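Local coordinates for uronate isomerase (Caulobacter crescentus, PDB 2Q01), which interconverts D-glucuronate with D-fructuronate, and D-galacturonate with D-tagaturonate, as an isomerase of pentose and glucuronate metabolism, at residues V435-L440 with E456-L461; G173-L178 with F214-E219. All coordinates share one frame; numbering follows the deposited sequence. Where two conformers were deposited one is given.

Contact 1 and contact 2 lie on opposite sides of the chain's centre, 40 Å apart between their own centres and about 26 Å between nearest atoms, so neither touches the other. All four segments lie within the uronate isomerase family, TIM-barrel clan. Contact 2 comes first in the chain and ties the loop after barrel strand 165-169 to helix 210-221. Contact 1 pairs the last two long helices, 425-445 and 451-469. Neither supplies a ligand to the potassium site of A375, Y378, L381 and N411, and the side chain of L461 in contact 1 is about 14 Å from a bound potassium ion. Both are mainly structural packing, helix on helix in one and turn on helix in the other.

Contact 1: residues V435-L440 with E456-L461; sequences VDSAFL and ELIVDL
I458 meets S437 and L440 in the middle of an antiparallel helical hairpin, formed by helices 425-445 and 451-469, which follow one another in the chain. The two segments run at 153° to each other, with their axes 10.4 Å apart at closest approach. Packing is tightest around the end of I458. With CG1 anti to the backbone N (chi1 -164°) and chi2 near 75°, its CD1 reaches the facing helix, 3.4 Å from S437 OG. A serine suits this place: it is small enough to admit the isoleucine methyl, and its hydroxyl is bonded to R433 O in its own helix. L440 CD2 comes up beside the same methyl, 3.8 Å from I458 CD1, and helix 19-30 covers both S437 and L440.

Away from this centre the fit is looser. L440 CD2 only brushes L457 CB at 4.3 Å, while L457 also packs on R111 of the second subunit. The more open flank is that of D436, itself partly exposed, where a polar side chain is suited; its OD2 forms a weak, long ion pair with R400. Its other oxygen, OD1, passes obliquely by L461, 4.2 Å from the methyl CD2.

Contact 2: residues G173-L178 with F214-E219; sequences GPHESL and FERFAE
P174 and F217 make the apolar part of this contact: P174 CB lies 3.6 Å from F217 CE2, approaching the ring obliquely. F217 has CG anti to its own N (chi1 -179°), which sets the ring beside the proline and against helix 228-244, where it also meets H235. Aliphatic packing continues at H175, whose CB sits 3.8 Å from R216 CG. The backbones come unusually near here, with H175 CA and F217 CA 4.0 Å apart.

The loop itself follows a strand of the TIM barrel and folds as a type I beta turn from G173 to E176. Across from it, the flat polar groups meet edge to face. H175 turns its CD2 edge onto one face of the R216 guanidinium, 3.3 Å from NH1, the two planes standing 76° apart. Arginine suits this partly exposed place because its long chain, bent at chi3, can lay a flat cation against the loop. An alanine here would remove that plate and is likely to leave the H175 edge without its cover.

Hydrogen bonds brace the loop from within and without. E176 OE2 accepts G173 N at 3.0 Å through its anti lone pair, nearly straight at 170°. P174 O is gripped twice, by R238 NE and by T220 OG1, the latter on the same helix as F217.

Contact 1: residues V435-L440 with E456-L461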
loop_
_atom_site.group_PDB
_atom_site.type_symbol
_atom_site.label_atom_id
_atom_site.label_comp_id
_atom_site.label_asym_id
_atom_site.label_seq_id
_atom_site.Cartn_x
_atom_site.Cartn_y
_atom_site.Cartn_z
ATOM N N VAL B 435 -2.760 -20.354 5.877
ATOM C CA VAL B 435 -3.098 -18.943 5.646
ATOM C C VAL B 435 -4.395 -18.808 4.845
ATOM O O VAL B 435 -5.250 -17.980 5.182
ATOM C CB VAL B 435 -1.931 -18.167 4.982
ATOM C CG1 VAL B 435 -2.365 -16.770 4.540
ATOM C CG2 VAL B 435 -0.767 -18.060 5.940
ATOM N N ASP B 436 -4.547 -19.639 3.813
ATOM C CA ASP B 436 -5.800 -19.724 3.053
ATOM C C ASP B 436 -6.962 -20.172 3.936
ATOM O O ASP B 436 -8.080 -19.667 3.790
ATOM C CB ASP B 436 -5.669 -20.677 1.858
ATOM C CG ASP B 436 -4.848 -20.089 0.712
ATOM O OD1 ASP B 436 -4.666 -20.805 -0.299
ATOM O OD2 ASP B 436 -4.383 -18.930 0.809
ATOM N N SER B 437 -6.693 -21.117 4.840
ATOM C CA SER B 437 -7.684 -21.560 5.820
ATOM C C SER B 437 -8.071 -20.442 6.776
ATOM O O SER B 437 -9.249 -20.268 7.061
ATOM C CB SER B 437 -7.183 -22.764 6.609
ATOM O OG SER B 437 -7.072 -23.886 5.761
ATOM N N ALA B 438 -7.077 -19.687 7.249
ATOM C CA ALA B 438 -7.295 -18.536 8.130
ATOM C C ALA B 438 -8.131 -17.432 7.483
ATOM O O ALA B 438 -9.003 -16.846 8.130
ATOM C CB ALA B 438 -5.966 -17.977 8.593
ATOM N N PHE B 439 -7.860 -17.156 6.208
ATOM C CA PHE B 439 -8.561 -16.102 5.481
ATOM C C PHE B 439 -10.023 -16.450 5.227
ATOM O O PHE B 439 -10.908 -15.629 5.468
ATOM C CB PHE B 439 -7.849 -15.775 4.161
ATOM C CG PHE B 439 -8.599 -14.798 3.303
ATOM C CD1 PHE B 439 -8.673 -13.451 3.662
ATOM C CD2 PHE B 439 -9.242 -15.223 2.138
ATOM C CE1 PHE B 439 -9.377 -12.536 2.875
ATOM C CE2 PHE B 439 -9.945 -14.317 1.343
ATOM C CZ PHE B 439 -10.016 -12.972 1.715
ATOM N N LEU B 440 -10.258 -17.661 4.726
ATOM C CA LEU B 440 -11.602 -18.203 4.541
ATOM C C LEU B 440 -12.399 -18.276 5.848
ATOM O O LEU B 440 -13.595 -17.971 5.867
ATOM C CB LEU B 440 -11.520 -19.588 3.903
ATOM C CG LEU B 440 -11.713 -19.800 2.397
ATOM C CD1 LEU B 440 -11.507 -18.540 1.587
ATOM C CD2 LEU B 440 -10.799 -20.916 1.903
ATOM N N GLU B 456 -15.654 -25.821 -0.129
ATOM C CA GLU B 456 -15.437 -25.986 -1.568
ATOM C C GLU B 456 -14.183 -25.238 -2.005
ATOM O O GLU B 456 -13.348 -25.794 -2.712
ATOM C CB GLU B 456 -16.632 -25.468 -2.370
ATOM C CG GLU B 456 -17.782 -26.446 -2.523
ATOM C CD GLU B 456 -18.882 -25.925 -3.446
ATOM O OE1 GLU B 456 -18.558 -25.407 -4.541
ATOM O OE2 GLU B 456 -20.072 -26.042 -3.079
ATOM N N LEU B 457 -14.059 -23.986 -1.562
ATOM C CA LEU B 457 -12.967 -23.102 -1.972
ATOM C C LEU B 457 -11.590 -23.539 -1.531
ATOM O O LEU B 457 -10.646 -23.428 -2.301
ATOM C CB LEU B 457 -13.214 -21.661 -1.526
ATOM C CG LEU B 457 -14.007 -20.880 -2.570
ATOM C CD1 LEU B 457 -14.539 -19.587 -2.013
ATOM C CD2 LEU B 457 -13.147 -20.628 -3.788
ATOM N N ILE B 458 -11.478 -24.037 -0.306
ATOM C CA ILE B 458 -10.185 -24.474 0.212
ATOM C C ILE B 458 -9.585 -25.620 -0.629
ATOM O O ILE B 458 -8.391 -25.612 -0.925
ATOM C CB ILE B 458 -10.236 -24.773 1.747
ATOM C CG1 ILE B 458 -8.833 -24.855 2.347
ATOM C CG2 ILE B 458 -11.036 -26.031 2.060
ATOM C CD1 ILE B 458 -8.156 -23.543 2.512
ATOM N N VAL B 459 -10.432 -26.555 -1.058
ATOM C CA VAL B 459 -10.014 -27.697 -1.872
ATOM C C VAL B 459 -9.677 -27.261 -3.305
ATOM O O VAL B 459 -8.721 -27.767 -3.903
ATOM C CB VAL B 459 -11.084 -28.826 -1.853
ATOM C CG1 VAL B 459 -10.615 -30.060 -2.634
ATOM C CG2 VAL B 459 -11.398 -29.229 -0.425
ATOM N N ASP B 460 -10.447 -26.307 -3.832
ATOM C CA ASP B 460 -10.208 -25.744 -5.163
ATOM C C ASP B 460 -8.871 -25.019 -5.201
ATOM O O ASP B 460 -7.998 -25.360 -6.005
ATOM C CB ASP B 460 -11.334 -24.788 -5.565
ATOM C CG ASP B 460 -12.495 -25.495 -6.245
ATOM O OD1 ASP B 460 -12.330 -26.656 -6.680
ATOM O OD2 ASP B 460 -13.577 -24.879 -6.353
ATOM N N LEU B 461 -8.717 -24.054 -4.295
ATOM C CA LEU B 461 -7.488 -23.271 -4.130
ATOM C C LEU B 461 -6.225 -24.123 -3.987
ATOM O O LEU B 461 -5.174 -23.781 -4.534
ATOM C CB LEU B 461 -7.619 -22.341 -2.916
ATOM C CG LEU B 461 -8.083 -20.881 -3.061
ATOM C CD1 LEU B 461 -9.151 -20.660 -4.123
ATOM C CD2 LEU B 461 -8.539 -20.323 -1.711
#

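Contact 2: residues G173-L178 with F214-E219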
loop_
_atom_site.group_PDB
_atom_site.type_symbol
_atom_site.label_atom_id
_atom_site.label_comp_id
_atom_site.label_asym_id
_atom_site.label_seq_id
_atom_site.Cartn_x
_atom_site.Cartn_y
_atom_site.Cartn_z
ATOM N N GLY B 173 16.013 -22.861 -19.739
ATOM C CA GLY B 173 15.991 -22.037 -20.942
ATOM C C GLY B 173 16.065 -22.881 -22.202
ATOM O O GLY B 173 16.363 -24.071 -22.129
ATOM N N PRO B 174 15.817 -22.266 -23.374
ATOM C CA PRO B 174 15.840 -22.937 -24.685
ATOM C C PRO B 174 17.240 -23.375 -25.107
ATOM O O PRO B 174 17.383 -24.231 -25.984
ATOM C CB PRO B 174 15.334 -21.859 -25.651
ATOM C CG PRO B 174 14.852 -20.742 -24.818
ATOM C CD PRO B 174 15.514 -20.833 -23.500
ATOM N N HIS B 175 18.252 -22.777 -24.484
ATOM C CA HIS B 175 19.651 -23.074 -24.753
ATOM C C HIS B 175 20.211 -24.268 -23.974
ATOM O O HIS B 175 21.257 -24.799 -24.344
ATOM C CB HIS B 175 20.514 -21.830 -24.507
ATOM C CG HIS B 175 20.436 -21.296 -23.109
ATOM N ND1 HIS B 175 19.403 -20.493 -22.673
ATOM C CD2 HIS B 175 21.273 -21.435 -22.055
ATOM C CE1 HIS B 175 19.599 -20.175 -21.407
ATOM N NE2 HIS B 175 20.728 -20.733 -21.007
ATOM N N GLU B 176 19.531 -24.689 -22.906
ATOM C CA GLU B 176 19.964 -25.880 -22.147
ATOM C C GLU B 176 19.226 -27.165 -22.533
ATOM O O GLU B 176 18.131 -27.109 -23.106
ATOM C CB GLU B 176 19.931 -25.644 -20.631
ATOM C CG GLU B 176 19.073 -24.475 -20.174
ATOM C CD GLU B 176 19.348 -24.072 -18.736
ATOM O OE1 GLU B 176 20.364 -24.526 -18.167
ATOM O OE2 GLU B 176 18.545 -23.299 -18.173
ATOM N N SER B 177 19.840 -28.311 -22.218
ATOM C CA SER B 177 19.283 -29.614 -22.589
ATOM C C SER B 177 18.247 -30.117 -21.590
ATOM O O SER B 177 18.288 -29.783 -20.401
ATOM C CB SER B 177 20.391 -30.658 -22.773
ATOM O OG SER B 177 20.922 -31.084 -21.531
ATOM N N LEU B 178 17.316 -30.924 -22.092
ATOM C CA LEU B 178 16.295 -31.557 -21.263
ATOM C C LEU B 178 16.687 -33.014 -20.979
ATOM O O LEU B 178 15.845 -33.920 -20.902
ATOM C CB LEU B 178 14.927 -31.439 -21.935
ATOM C CG LEU B 178 14.457 -30.001 -22.160
ATOM C CD1 LEU B 178 13.185 -29.991 -22.972
ATOM C CD2 LEU B 178 14.260 -29.276 -20.833
ATOM N N PHE B 214 22.814 -17.393 -26.840
ATOM C CA PHE B 214 22.441 -17.416 -28.259
ATOM C C PHE B 214 23.202 -18.480 -29.038
ATOM O O PHE B 214 22.671 -19.068 -29.984
ATOM C CB PHE B 214 22.719 -16.057 -28.903
ATOM C CG PHE B 214 21.528 -15.157 -28.976
ATOM C CD1 PHE B 214 21.230 -14.282 -27.938
ATOM C CD2 PHE B 214 20.714 -15.161 -30.096
ATOM C CE1 PHE B 214 20.129 -13.439 -28.017
ATOM C CE2 PHE B 214 19.613 -14.335 -30.186
ATOM C CZ PHE B 214 19.319 -13.467 -29.147
ATOM N N GLU B 215 24.449 -18.705 -28.637
ATOM C CA GLU B 215 25.341 -19.644 -29.302
ATOM C C GLU B 215 24.850 -21.075 -29.122
ATOM O O GLU B 215 24.703 -21.806 -30.104
ATOM C CB GLU B 215 26.766 -19.484 -28.764
ATOM C CG GLU B 215 27.862 -19.782 -29.778
ATOM C CD GLU B 215 29.256 -19.408 -29.281
ATOM O OE1 GLU B 215 30.101 -19.028 -30.120
ATOM O OE2 GLU B 215 29.511 -19.490 -28.059
ATOM N N ARG B 216 24.572 -21.463 -27.877
ATOM C CA ARG B 216 24.065 -22.808 -27.597
ATOM C C ARG B 216 22.567 -22.981 -27.876
ATOM O O ARG B 216 22.091 -24.108 -27.988
ATOM C CB ARG B 216 24.475 -23.316 -26.203
ATOM C CG ARG B 216 24.214 -22.384 -25.046
ATOM C CD ARG B 216 25.086 -22.750 -23.850
ATOM N NE ARG B 216 24.632 -23.966 -23.173
ATOM C CZ ARG B 216 24.169 -24.014 -21.924
ATOM N NH1 ARG B 216 24.101 -22.913 -21.184
ATOM N NH2 ARG B 216 23.780 -25.173 -21.406
ATOM N N PHE B 217 21.845 -21.869 -28.015
ATOM C CA PHE B 217 20.460 -21.861 -28.520
ATOM C C PHE B 217 20.427 -22.335 -29.982
ATOM O O PHE B 217 19.505 -23.042 -30.386
ATOM C CB PHE B 217 19.870 -20.448 -28.351
ATOM C CG PHE B 217 18.430 -20.279 -28.808
ATOM C CD1 PHE B 217 18.019 -19.060 -29.333
ATOM C CD2 PHE B 217 17.482 -21.290 -28.671
ATOM C CE1 PHE B 217 16.706 -18.863 -29.749
ATOM C CE2 PHE B 217 16.170 -21.102 -29.094
ATOM C CZ PHE B 217 15.782 -19.884 -29.624
ATOM N N ALA B 218 21.450 -21.962 -30.752
ATOM C CA ALA B 218 21.621 -22.420 -32.135
ATOM C C ALA B 218 21.985 -23.907 -32.228
ATOM O O ALA B 218 21.604 -24.582 -33.184
ATOM C CB ALA B 218 22.672 -21.579 -32.837
ATOM N N GLU B 219 22.720 -24.407 -31.235
ATOM C CA GLU B 219 23.096 -25.823 -31.171
ATOM C C GLU B 219 21.906 -26.722 -30.835
ATOM O O GLU B 219 21.733 -27.770 -31.454
ATOM C CB GLU B 219 24.219 -26.051 -30.156
ATOM C CG GLU B 219 25.528 -25.339 -30.486
ATOM C CD GLU B 219 26.495 -25.286 -29.308
ATOM O OE1 GLU B 219 26.158 -25.799 -28.216
ATOM O OE2 GLU B 219 27.601 -24.727 -29.478
#